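Local coordinates for malyl-CoA lyase/beta-methylmalyl-CoA lyase (Methylobacterium extorquens, PDB 5UGR), which belongs to the HpcH/HpaI aldolase/citrate lyase family, a group of TIM-barrel enzymes, and binds a magnesium ion, at residues P235-A246 and Q260-F268; E274-M285 and I308-D319. All coordinates share one frame; numbering follows the deposited sequence. Where two conformers were deposited one is given.

Interaction 1 of 2, residues P235-A246 and Q260-F268; sequences PDGYTSAARRCA and QIDLANEVF
The ring of Y238 packs against Q260 and L263, which meet it from the same side, Q260 by CD2 and CE2, L263 by CD1 and CE1. Over that face of the tyrosine comes the aliphatic part of Q260, a CH-pi contact with CG 4.0 Å from the Y238 ring centroid, and the Q260 amide lies alongside CD2 and CE2, its plane turned 31° from that of the ring. CG of Y238 stands anti to the backbone N (chi1 -177°), which sends the ring across to the partner helix, where CD1 meets L263 CB at 3.7 Å. The phenol oxygen OH passes 3.5 Å from A264 CB and is hydrogen-bonded to the backbone oxygen of W254; the Q260 amide is held by I256 N and F229 O. F268 takes C245 SG at its edge, in the ring plane, with SG 3.8 Å from CZ of F268, while A246 CB comes to 3.6 Å from F268 CE1.

Aliphatic packing centres on V267, a knob in the hole formed by T239, A242, R243 and A246; its CG1 is 3.9 Å from A242 CB, and CG2 touches the aliphatic CG of R243. At the N-terminal end of helix 235-246, P235 CB meets L263 CD1.

Polar linkage between the helices is indirect: one water lies 3.0 Å from T239 OG1 and donates to L263 O.

The helix axes run at 31° to one another, 9.6 Å apart. Helices 235-248 and 259-268 flank strand 252-255, the last strand of the eight-stranded parallel barrel, in the beta/alpha order of a TIM barrel.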
loop_
_atom_site.group_PDB
_atom_site.type_symbol
_atom_site.label_atom_id
_atom_site.label_comp_id
_atom_site.label_asym_id
_atom_site.label_seq_id
_atom_site.Cartn_x
_atom_site.Cartn_y
_atom_site.Cartn_z
ATOM N N PRO A 235 -30.339 30.538 -16.299
ATOM C CA PRO A 235 -30.244 30.575 -14.839
ATOM C C PRO A 235 -31.046 29.508 -14.102
ATOM O O PRO A 235 -30.612 29.048 -13.019
ATOM C CB PRO A 235 -30.715 31.998 -14.475
ATOM C CG PRO A 235 -31.566 32.438 -15.626
ATOM C CD PRO A 235 -30.866 31.821 -16.831
ATOM N N ASP A 236 -32.191 29.086 -14.668
ATOM C CA ASP A 236 -32.907 28.017 -14.054
ATOM C C ASP A 236 -32.106 26.706 -14.032
ATOM O O ASP A 236 -32.096 25.976 -13.028
ATOM C CB ASP A 236 -34.197 27.731 -14.797
ATOM C CG ASP A 236 -35.250 28.836 -14.678
ATOM O OD1 ASP A 236 -35.170 29.733 -13.849
ATOM O OD2 ASP A 236 -36.188 28.807 -15.485
ATOM N N GLY A 237 -31.431 26.419 -15.126
ATOM C CA GLY A 237 -30.572 25.268 -15.169
ATOM C C GLY A 237 -29.369 25.386 -14.227
ATOM O O GLY A 237 -28.964 24.400 -13.578
ATOM N N TYR A 238 -28.778 26.577 -14.133
ATOM C CA TYR A 238 -27.682 26.804 -13.191
ATOM C C TYR A 238 -28.168 26.511 -11.791
ATOM O O TYR A 238 -27.476 25.796 -11.016
ATOM C CB TYR A 238 -27.145 28.232 -13.279
ATOM C CG TYR A 238 -25.982 28.490 -12.387
ATOM C CD1 TYR A 238 -26.142 28.801 -11.032
ATOM C CD2 TYR A 238 -24.679 28.380 -12.859
ATOM C CE1 TYR A 238 -25.041 28.988 -10.196
ATOM C CE2 TYR A 238 -23.583 28.565 -12.011
ATOM C CZ TYR A 238 -23.760 28.881 -10.700
ATOM O OH TYR A 238 -22.671 29.032 -9.861
ATOM N N THR A 239 -29.305 27.111 -11.428
ATOM C CA THR A 239 -29.836 26.997 -10.078
ATOM C C THR A 239 -30.176 25.536 -9.759
ATOM O O THR A 239 -29.904 25.046 -8.656
ATOM C CB THR A 239 -31.050 27.907 -9.889
ATOM O OG1 THR A 239 -30.597 29.266 -9.993
ATOM C CG2 THR A 239 -31.672 27.726 -8.539
ATOM N N SER A 240 -30.753 24.810 -10.727
ATOM C CA SER A 240 -31.017 23.396 -10.519
ATOM C C SER A 240 -29.722 22.617 -10.240
ATOM O O SER A 240 -29.642 21.825 -9.298
ATOM C CB SER A 240 -31.750 22.786 -11.730
ATOM O OG SER A 240 -31.760 21.377 -11.673
ATOM N N ALA A 241 -28.703 22.833 -11.053
ATOM C CA ALA A 241 -27.431 22.155 -10.867
ATOM C C ALA A 241 -26.811 22.485 -9.495
ATOM O O ALA A 241 -26.283 21.605 -8.798
ATOM C CB ALA A 241 -26.442 22.545 -11.963
ATOM N N ALA A 242 -26.874 23.772 -9.131
ATOM C CA ALA A 242 -26.350 24.219 -7.840
ATOM C C ALA A 242 -27.109 23.596 -6.679
ATOM O O ALA A 242 -26.451 23.126 -5.723
ATOM C CB ALA A 242 -26.384 25.729 -7.758
ATOM N N ARG A 243 -28.451 23.635 -6.714
ATOM C CA ARG A 243 -29.203 23.068 -5.635
ATOM C C ARG A 243 -29.016 21.569 -5.525
ATOM O O ARG A 243 -29.060 21.018 -4.419
ATOM C CB ARG A 243 -30.681 23.436 -5.765
ATOM C CG ARG A 243 -30.959 24.899 -5.433
ATOM C CD ARG A 243 -32.416 25.297 -5.750
ATOM N NE ARG A 243 -32.680 26.630 -5.232
ATOM C CZ ARG A 243 -33.696 27.417 -5.595
ATOM N NH1 ARG A 243 -33.769 28.614 -5.032
ATOM N NH2 ARG A 243 -34.618 27.022 -6.486
ATOM N N ARG A 244 -28.812 20.897 -6.657
ATOM C CA ARG A 244 -28.613 19.450 -6.649
ATOM C C ARG A 244 -27.292 19.094 -5.925
ATOM O O ARG A 244 -27.274 18.268 -4.991
ATOM C CB ARG A 244 -28.643 18.867 -8.069
ATOM C CG ARG A 244 -28.328 17.408 -8.107
ATOM C CD ARG A 244 -28.526 16.707 -9.451
ATOM N NE ARG A 244 -27.631 17.175 -10.492
ATOM C CZ ARG A 244 -27.928 18.062 -11.439
ATOM N NH1 ARG A 244 -29.137 18.614 -11.555
ATOM N NH2 ARG A 244 -27.009 18.371 -12.328
ATOM N N CYS A 245 -26.182 19.761 -6.264
ATOM C CA CYS A 245 -24.957 19.435 -5.548
ATOM C C CYS A 245 -24.982 19.960 -4.126
ATOM O O CYS A 245 -24.399 19.338 -3.241
ATOM C CB CYS A 245 -23.744 19.862 -6.312
ATOM S SG CYS A 245 -23.388 21.587 -6.413
ATOM N N ALA A 246 -25.639 21.084 -3.884
ATOM C CA ALA A 246 -25.772 21.561 -2.485
ATOM C C ALA A 246 -26.487 20.529 -1.635
ATOM O O ALA A 246 -26.146 20.354 -0.440
ATOM C CB ALA A 246 -26.508 22.883 -2.457
ATOM N N GLN A 260 -23.859 34.515 -12.623
ATOM C CA GLN A 260 -23.858 33.311 -11.815
ATOM C C GLN A 260 -23.447 33.528 -10.357
ATOM O O GLN A 260 -23.743 32.703 -9.498
ATOM C CB GLN A 260 -23.016 32.239 -12.459
ATOM C CG GLN A 260 -23.569 31.755 -13.766
ATOM C CD GLN A 260 -22.658 30.826 -14.506
ATOM O OE1 GLN A 260 -21.439 30.766 -14.257
ATOM N NE2 GLN A 260 -23.216 30.120 -15.474
ATOM N N ILE A 261 -22.828 34.663 -10.072
ATOM C CA ILE A 261 -22.368 34.962 -8.720
ATOM C C ILE A 261 -23.496 35.018 -7.714
ATOM O O ILE A 261 -23.417 34.351 -6.671
ATOM C CB ILE A 261 -21.560 36.272 -8.680
ATOM C CG1 ILE A 261 -20.277 36.161 -9.531
ATOM C CG2 ILE A 261 -21.176 36.645 -7.262
ATOM C CD1 ILE A 261 -19.582 37.487 -9.781
ATOM N N ASP A 262 -24.562 35.775 -8.017
ATOM C CA ASP A 262 -25.672 35.911 -7.070
ATOM C C ASP A 262 -26.394 34.564 -6.931
ATOM O O ASP A 262 -26.895 34.222 -5.846
ATOM C CB ASP A 262 -26.656 36.990 -7.533
ATOM C CG ASP A 262 -26.142 38.407 -7.292
ATOM O OD1 ASP A 262 -25.112 38.616 -6.624
ATOM O OD2 ASP A 262 -26.773 39.327 -7.834
ATOM N N LEU A 263 -26.449 33.804 -8.023
ATOM C CA LEU A 263 -27.163 32.516 -8.007
ATOM C C LEU A 263 -26.445 31.542 -7.052
ATOM O O LEU A 263 -27.089 30.917 -6.210
ATOM C CB LEU A 263 -27.338 31.896 -9.392
ATOM C CG LEU A 263 -28.045 32.710 -10.454
ATOM C CD1 LEU A 263 -28.020 31.999 -11.770
ATOM C CD2 LEU A 263 -29.456 32.981 -10.018
ATOM N N ALA A 264 -25.107 31.480 -7.139
ATOM C CA ALA A 264 -24.308 30.611 -6.246
ATOM C C ALA A 264 -24.389 31.113 -4.828
ATOM O O ALA A 264 -24.581 30.312 -3.877
ATOM C CB ALA A 264 -22.865 30.526 -6.707
ATOM N N ASN A 265 -24.246 32.437 -4.649
ATOM C CA ASN A 265 -24.333 32.928 -3.289
ATOM C C ASN A 265 -25.629 32.592 -2.599
ATOM O O ASN A 265 -25.649 32.281 -1.386
ATOM C CB ASN A 265 -24.072 34.415 -3.245
ATOM C CG ASN A 265 -22.570 34.760 -3.428
ATOM O OD1 ASN A 265 -21.691 33.921 -3.293
ATOM N ND2 ASN A 265 -22.290 36.011 -3.755
ATOM N N GLU A 266 -26.732 32.687 -3.337
ATOM C CA GLU A 266 -28.035 32.408 -2.725
ATOM C C GLU A 266 -28.175 30.916 -2.374
ATOM O O GLU A 266 -28.622 30.565 -1.284
ATOM C CB GLU A 266 -29.168 32.791 -3.687
ATOM C CG GLU A 266 -30.554 32.451 -3.115
ATOM C CD GLU A 266 -31.686 33.323 -3.683
ATOM O OE1 GLU A 266 -31.835 33.383 -4.931
ATOM O OE2 GLU A 266 -32.428 33.945 -2.867
ATOM N N VAL A 267 -27.788 30.027 -3.311
ATOM C CA VAL A 267 -28.016 28.605 -3.099
ATOM C C VAL A 267 -27.171 28.079 -1.942
ATOM O O VAL A 267 -27.692 27.297 -1.123
ATOM C CB VAL A 267 -27.693 27.817 -4.382
ATOM C CG1 VAL A 267 -27.562 26.329 -4.104
ATOM C CG2 VAL A 267 -28.772 28.070 -5.412
ATOM N N PHE A 268 -25.899 28.512 -1.845
ATOM C CA PHE A 268 -24.962 27.922 -0.901
ATOM C C PHE A 268 -24.862 28.661 0.444
ATOM O O PHE A 268 -24.033 28.307 1.291
ATOM C CB PHE A 268 -23.576 27.770 -1.546
ATOM C CG PHE A 268 -23.554 26.792 -2.695
ATOM C CD1 PHE A 268 -23.513 25.433 -2.452
ATOM C CD2 PHE A 268 -23.643 27.212 -3.987
ATOM C CE1 PHE A 268 -23.502 24.534 -3.503
ATOM C CE2 PHE A 268 -23.635 26.323 -5.037
ATOM C CZ PHE A 268 -23.603 24.968 -4.804
HETATM O O HOH W 1 -29.874 30.535 -7.332
#

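Interaction 2 of 2, residues E274-M285 and I308-D319; sequences EVTKARRILEAM and IRMAEALIQKAD
The R279 guanidinium has I315 CD1 4.0 Å over one face, displaced from its middle, and D319 OD1 at its edge. Both terminal nitrogens donate end-on to that single oxygen in a salt bridge: NH2 of R279 lies 3.1 Å from D319 OD1, NH1 3.2 Å from it on the syn side. OD1 lies in the guanidinium plane, and the carboxylate is nearly coplanar with it, 15° apart. The arginine chain bends at chi2 (-149°), and its CG rests against I315 CD1.

Beneath this bridge, I315 is a knob among V275, A278, R279 and L282, its CD1 3.6 Å from A278 CB. Small residues let the backbones approach: A278 CA stands 4.6 Å from A311 CA, where the helices are nearest. In the conformers described, L314 CD2 packs on E274 CG on one side of this crossing, and on the other M285 SD meets I308 CG2 at 3.5 Å.

The axes cross at -123°, 8.7 Å apart. Between the two helices the chain forms the hairpin of strands 296-298 and 301-303, against which I281 and I308 pack: two C-terminal helices joined through a beta hairpin, following the barrel.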
loop_
_atom_site.group_PDB
_atom_site.type_symbol
_atom_site.label_atom_id
_atom_site.label_comp_id
_atom_site.label_asym_id
_atom_site.label_seq_id
_atom_site.Cartn_x
_atom_site.Cartn_y
_atom_site.Cartn_z
ATOM N N GLU A 274 -29.587 25.282 10.150
ATOM C CA GLU A 274 -28.313 24.596 10.339
ATOM C C GLU A 274 -27.312 25.457 11.101
ATOM O O GLU A 274 -26.523 24.910 11.890
ATOM C CB GLU A 274 -27.762 23.993 9.029
ATOM C CG GLU A 274 -27.044 24.892 8.116
ATOM C CD GLU A 274 -26.831 24.186 6.719
ATOM O OE1 GLU A 274 -27.510 24.584 5.721
ATOM O OE2 GLU A 274 -26.008 23.223 6.620
ATOM N N VAL A 275 -27.383 26.779 10.922
ATOM C CA VAL A 275 -26.524 27.692 11.675
ATOM C C VAL A 275 -26.949 27.666 13.145
ATOM O O VAL A 275 -26.099 27.587 14.025
ATOM C CB VAL A 275 -26.532 29.100 11.086
ATOM C CG1 VAL A 275 -25.821 30.128 11.958
ATOM C CG2 VAL A 275 -25.875 29.091 9.653
ATOM N N THR A 276 -28.261 27.766 13.404
ATOM C CA THR A 276 -28.750 27.671 14.779
ATOM C C THR A 276 -28.323 26.396 15.500
ATOM O O THR A 276 -27.786 26.487 16.637
ATOM C CB THR A 276 -30.260 27.877 14.817
ATOM O OG1 THR A 276 -30.493 29.236 14.414
ATOM C CG2 THR A 276 -30.835 27.587 16.225
ATOM N N LYS A 277 -28.424 25.253 14.816
ATOM C CA LYS A 277 -27.952 23.996 15.415
ATOM C C LYS A 277 -26.481 24.033 15.761
ATOM O O LYS A 277 -26.068 23.554 16.850
ATOM C CB LYS A 277 -28.237 22.795 14.527
ATOM C CG LYS A 277 -27.701 21.474 15.070
ATOM C CD LYS A 277 -28.149 20.236 14.310
ATOM C CE LYS A 277 -28.125 19.054 15.293
ATOM N NZ LYS A 277 -28.366 17.734 14.662
ATOM N N ALA A 278 -25.673 24.541 14.835
ATOM C CA ALA A 278 -24.248 24.714 15.099
ATOM C C ALA A 278 -23.990 25.636 16.318
ATOM O O ALA A 278 -23.137 25.317 17.174
ATOM C CB ALA A 278 -23.463 25.171 13.856
ATOM N N ARG A 279 -24.721 26.745 16.408
ATOM C CA ARG A 279 -24.560 27.662 17.553
ATOM C C ARG A 279 -24.932 26.994 18.862
ATOM O O ARG A 279 -24.256 27.181 19.883
ATOM C CB ARG A 279 -25.354 28.964 17.384
ATOM C CG ARG A 279 -24.835 29.812 16.216
ATOM C CD ARG A 279 -24.990 31.298 16.396
ATOM N NE ARG A 279 -24.722 32.038 15.175
ATOM C CZ ARG A 279 -23.543 32.565 14.797
ATOM N NH1 ARG A 279 -22.411 32.449 15.527
ATOM N NH2 ARG A 279 -23.509 33.228 13.635
ATOM N N ARG A 280 -25.923 26.142 18.807
ATOM C CA ARG A 280 -26.350 25.437 20.013
ATOM C C ARG A 280 -25.380 24.363 20.429
ATOM O O ARG A 280 -25.226 24.088 21.615
ATOM C CB ARG A 280 -27.726 24.820 19.803
ATOM C CG ARG A 280 -28.797 25.916 19.656
ATOM C CD ARG A 280 -30.183 25.341 19.550
ATOM N NE ARG A 280 -30.611 24.738 20.808
ATOM C CZ ARG A 280 -31.076 23.482 20.945
ATOM N NH1 ARG A 280 -31.254 22.699 19.917
ATOM N NH2 ARG A 280 -31.377 22.995 22.146
ATOM N N ILE A 281 -24.713 23.759 19.447
ATOM C CA ILE A 281 -23.624 22.854 19.737
ATOM C C ILE A 281 -22.500 23.592 20.493
ATOM O O ILE A 281 -21.978 23.071 21.476
ATOM C CB ILE A 281 -23.129 22.134 18.470
ATOM C CG1 ILE A 281 -24.144 21.067 18.038
ATOM C CG2 ILE A 281 -21.783 21.487 18.706
ATOM C CD1 ILE A 281 -23.919 20.498 16.622
ATOM N N LEU A 282 -22.123 24.773 20.012
ATOM C CA LEU A 282 -21.048 25.548 20.652
ATOM C C LEU A 282 -21.479 25.947 22.079
ATOM O O LEU A 282 -20.654 25.900 22.987
ATOM C CB LEU A 282 -20.643 26.777 19.801
ATOM C CG LEU A 282 -20.126 26.525 18.374
ATOM C CD1 LEU A 282 -19.371 27.748 17.881
ATOM C CD2 LEU A 282 -19.324 25.253 18.230
ATOM N N GLU A 283 -22.750 26.311 22.258
ATOM C CA GLU A 283 -23.169 26.651 23.628
ATOM C C GLU A 283 -23.224 25.370 24.482
ATOM O O GLU A 283 -22.829 25.421 25.636
ATOM C CB GLU A 283 -24.445 27.489 23.651
ATOM C CG GLU A 283 -24.265 28.949 23.212
ATOM C CD GLU A 283 -23.536 29.785 24.217
ATOM O OE1 GLU A 283 -24.097 30.027 25.285
ATOM O OE2 GLU A 283 -22.402 30.198 23.945
ATOM N N ALA A 284 -23.568 24.222 23.911
ATOM C CA ALA A 284 -23.520 22.962 24.664
ATOM C C ALA A 284 -22.107 22.589 25.084
ATOM O O ALA A 284 -21.880 22.002 26.163
ATOM C CB ALA A 284 -24.125 21.830 23.832
ATOM N N MET A 285 -21.130 22.928 24.241
ATOM C CA MET A 285 -19.716 22.739 24.610
ATOM C C MET A 285 -19.365 23.596 25.811
ATOM O O MET A 285 -18.679 23.141 26.733
ATOM C CB MET A 285 -18.784 23.142 23.472
ATOM C CG MET A 285 -18.899 22.257 22.270
ATOM S SD MET A 285 -18.260 23.048 20.799
ATOM C CE MET A 285 -16.579 23.441 21.270
ATOM N N ILE A 308 -18.532 18.410 16.627
ATOM C CA ILE A 308 -18.103 19.736 17.150
ATOM C C ILE A 308 -17.281 20.444 16.083
ATOM O O ILE A 308 -17.495 21.630 15.843
ATOM C CB ILE A 308 -17.308 19.581 18.466
ATOM C CG1 ILE A 308 -18.294 19.153 19.576
ATOM C CG2 ILE A 308 -16.500 20.822 18.803
ATOM C CD1 ILE A 308 -17.640 18.584 20.833
ATOM N N ARG A 309 -16.293 19.738 15.489
ATOM C CA ARG A 309 -15.457 20.364 14.480
ATOM C C ARG A 309 -16.219 20.843 13.268
ATOM O O ARG A 309 -15.921 21.936 12.742
ATOM C CB ARG A 309 -14.243 19.497 14.129
ATOM C CG ARG A 309 -13.298 19.291 15.286
ATOM C CD ARG A 309 -12.149 18.327 15.040
ATOM N NE ARG A 309 -11.121 18.451 16.084
ATOM C CZ ARG A 309 -9.868 18.068 15.947
ATOM N NH1 ARG A 309 -9.448 17.449 14.818
ATOM N NH2 ARG A 309 -9.055 18.255 16.969
ATOM N N MET A 310 -17.234 20.082 12.843
ATOM C CA MET A 310 -18.125 20.548 11.781
ATOM C C MET A 310 -18.893 21.783 12.161
ATOM O O MET A 310 -19.090 22.676 11.339
ATOM C CB MET A 310 -19.085 19.456 11.326
ATOM C CG MET A 310 -18.390 18.302 10.687
ATOM S SD MET A 310 -19.497 17.146 9.811
ATOM C CE MET A 310 -19.841 18.086 8.293
ATOM N N ALA A 311 -19.349 21.843 13.404
ATOM C CA ALA A 311 -20.107 22.991 13.881
ATOM C C ALA A 311 -19.238 24.246 13.925
ATOM O O ALA A 311 -19.665 25.315 13.474
ATOM C CB ALA A 311 -20.691 22.701 15.247
ATOM N N GLU A 312 -18.010 24.087 14.400
ATOM C CA GLU A 312 -17.090 25.217 14.445
ATOM C C GLU A 312 -16.834 25.771 13.031
ATOM O O GLU A 312 -16.823 26.984 12.829
ATOM C CB GLU A 312 -15.773 24.817 15.113
ATOM C CG GLU A 312 -15.878 24.564 16.594
ATOM C CD GLU A 312 -14.629 24.004 17.244
ATOM O OE1 GLU A 312 -13.867 23.290 16.545
ATOM O OE2 GLU A 312 -14.470 24.233 18.473
ATOM N N ALA A 313 -16.666 24.861 12.052
ATOM C CA ALA A 313 -16.408 25.281 10.658
ATOM C C ALA A 313 -17.625 26.028 10.078
ATOM O O ALA A 313 -17.471 27.125 9.432
ATOM C CB ALA A 313 -16.024 24.076 9.792
ATOM N N LEU A 314 -18.823 25.496 10.334
ATOM C CA LEU A 314 -20.025 26.139 9.804
ATOM C C LEU A 314 -20.215 27.539 10.385
ATOM O O LEU A 314 -20.617 28.466 9.664
ATOM C CB LEU A 314 -21.271 25.312 10.039
ATOM C CG LEU A 314 -22.569 25.894 9.472
ATOM C CD1 LEU A 314 -22.466 26.069 7.966
ATOM C CD2 LEU A 314 -23.710 24.970 9.857
ATOM N N ILE A 315 -19.940 27.697 11.672
ATOM C CA ILE A 315 -20.054 29.004 12.303
ATOM C C ILE A 315 -19.063 30.006 11.759
ATOM O O ILE A 315 -19.392 31.184 11.573
ATOM C CB ILE A 315 -20.004 28.914 13.813
ATOM C CG1 ILE A 315 -21.266 28.223 14.359
ATOM C CG2 ILE A 315 -19.878 30.301 14.451
ATOM C CD1 ILE A 315 -22.609 28.665 13.777
ATOM N N GLN A 316 -17.841 29.563 11.491
ATOM C CA GLN A 316 -16.858 30.495 10.948
ATOM C C GLN A 316 -17.346 31.044 9.605
ATOM O O GLN A 316 -17.157 32.213 9.287
ATOM C CB GLN A 316 -15.451 29.845 10.829
ATOM C CG GLN A 316 -14.695 29.659 12.170
ATOM C CD GLN A 316 -14.434 30.936 12.973
ATOM O OE1 GLN A 316 -14.728 30.974 14.178
ATOM N NE2 GLN A 316 -13.877 31.974 12.336
ATOM N N LYS A 317 -17.935 30.171 8.811
ATOM C CA LYS A 317 -18.575 30.522 7.536
ATOM C C LYS A 317 -19.800 31.469 7.654
ATOM O O LYS A 317 -19.912 32.475 6.908
ATOM C CB LYS A 317 -18.893 29.231 6.726
ATOM C CG LYS A 317 -17.731 28.623 5.912
ATOM C CD LYS A 317 -16.797 27.679 6.684
ATOM C CE LYS A 317 -16.597 26.295 6.072
ATOM N NZ LYS A 317 -15.522 26.179 5.022
ATOM N N ALA A 318 -20.690 31.195 8.612
ATOM C CA ALA A 318 -21.832 32.065 8.903
ATOM C C ALA A 318 -21.371 33.445 9.381
ATOM O O ALA A 318 -21.934 34.492 9.030
ATOM C CB ALA A 318 -22.736 31.420 9.953
ATOM N N ASP A 319 -20.321 33.445 10.189
ATOM C CA ASP A 319 -19.807 34.705 10.733
ATOM C C ASP A 319 -19.257 35.533 9.589
ATOM O O ASP A 319 -19.380 36.750 9.581
ATOM C CB ASP A 319 -18.696 34.438 11.750
ATOM C CG ASP A 319 -19.222 33.871 13.095
ATOM O OD1 ASP A 319 -20.484 33.811 13.345
ATOM O OD2 ASP A 319 -18.323 33.560 13.931
#

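How the interactions relate
The two contacts follow one another along the chain, since helix 259-268 of interaction 1 leads into helix 272-291 of interaction 2; their centres are 24 Å apart and they do not touch. Interaction 1 is the more buried, lying against the barrel wall, and relies on aromatic, sulfur and aliphatic contacts with a single water as polar link. Interaction 2, farther from the chain centre, joins the C-terminal helices steeply across an alanine crossing and adds a direct salt bridge between R279 and D319, both exposed, whereas the helices of interaction 1 run in the same general direction, inclined to each other. Both also meet a second subunit, interaction 1 through more residues.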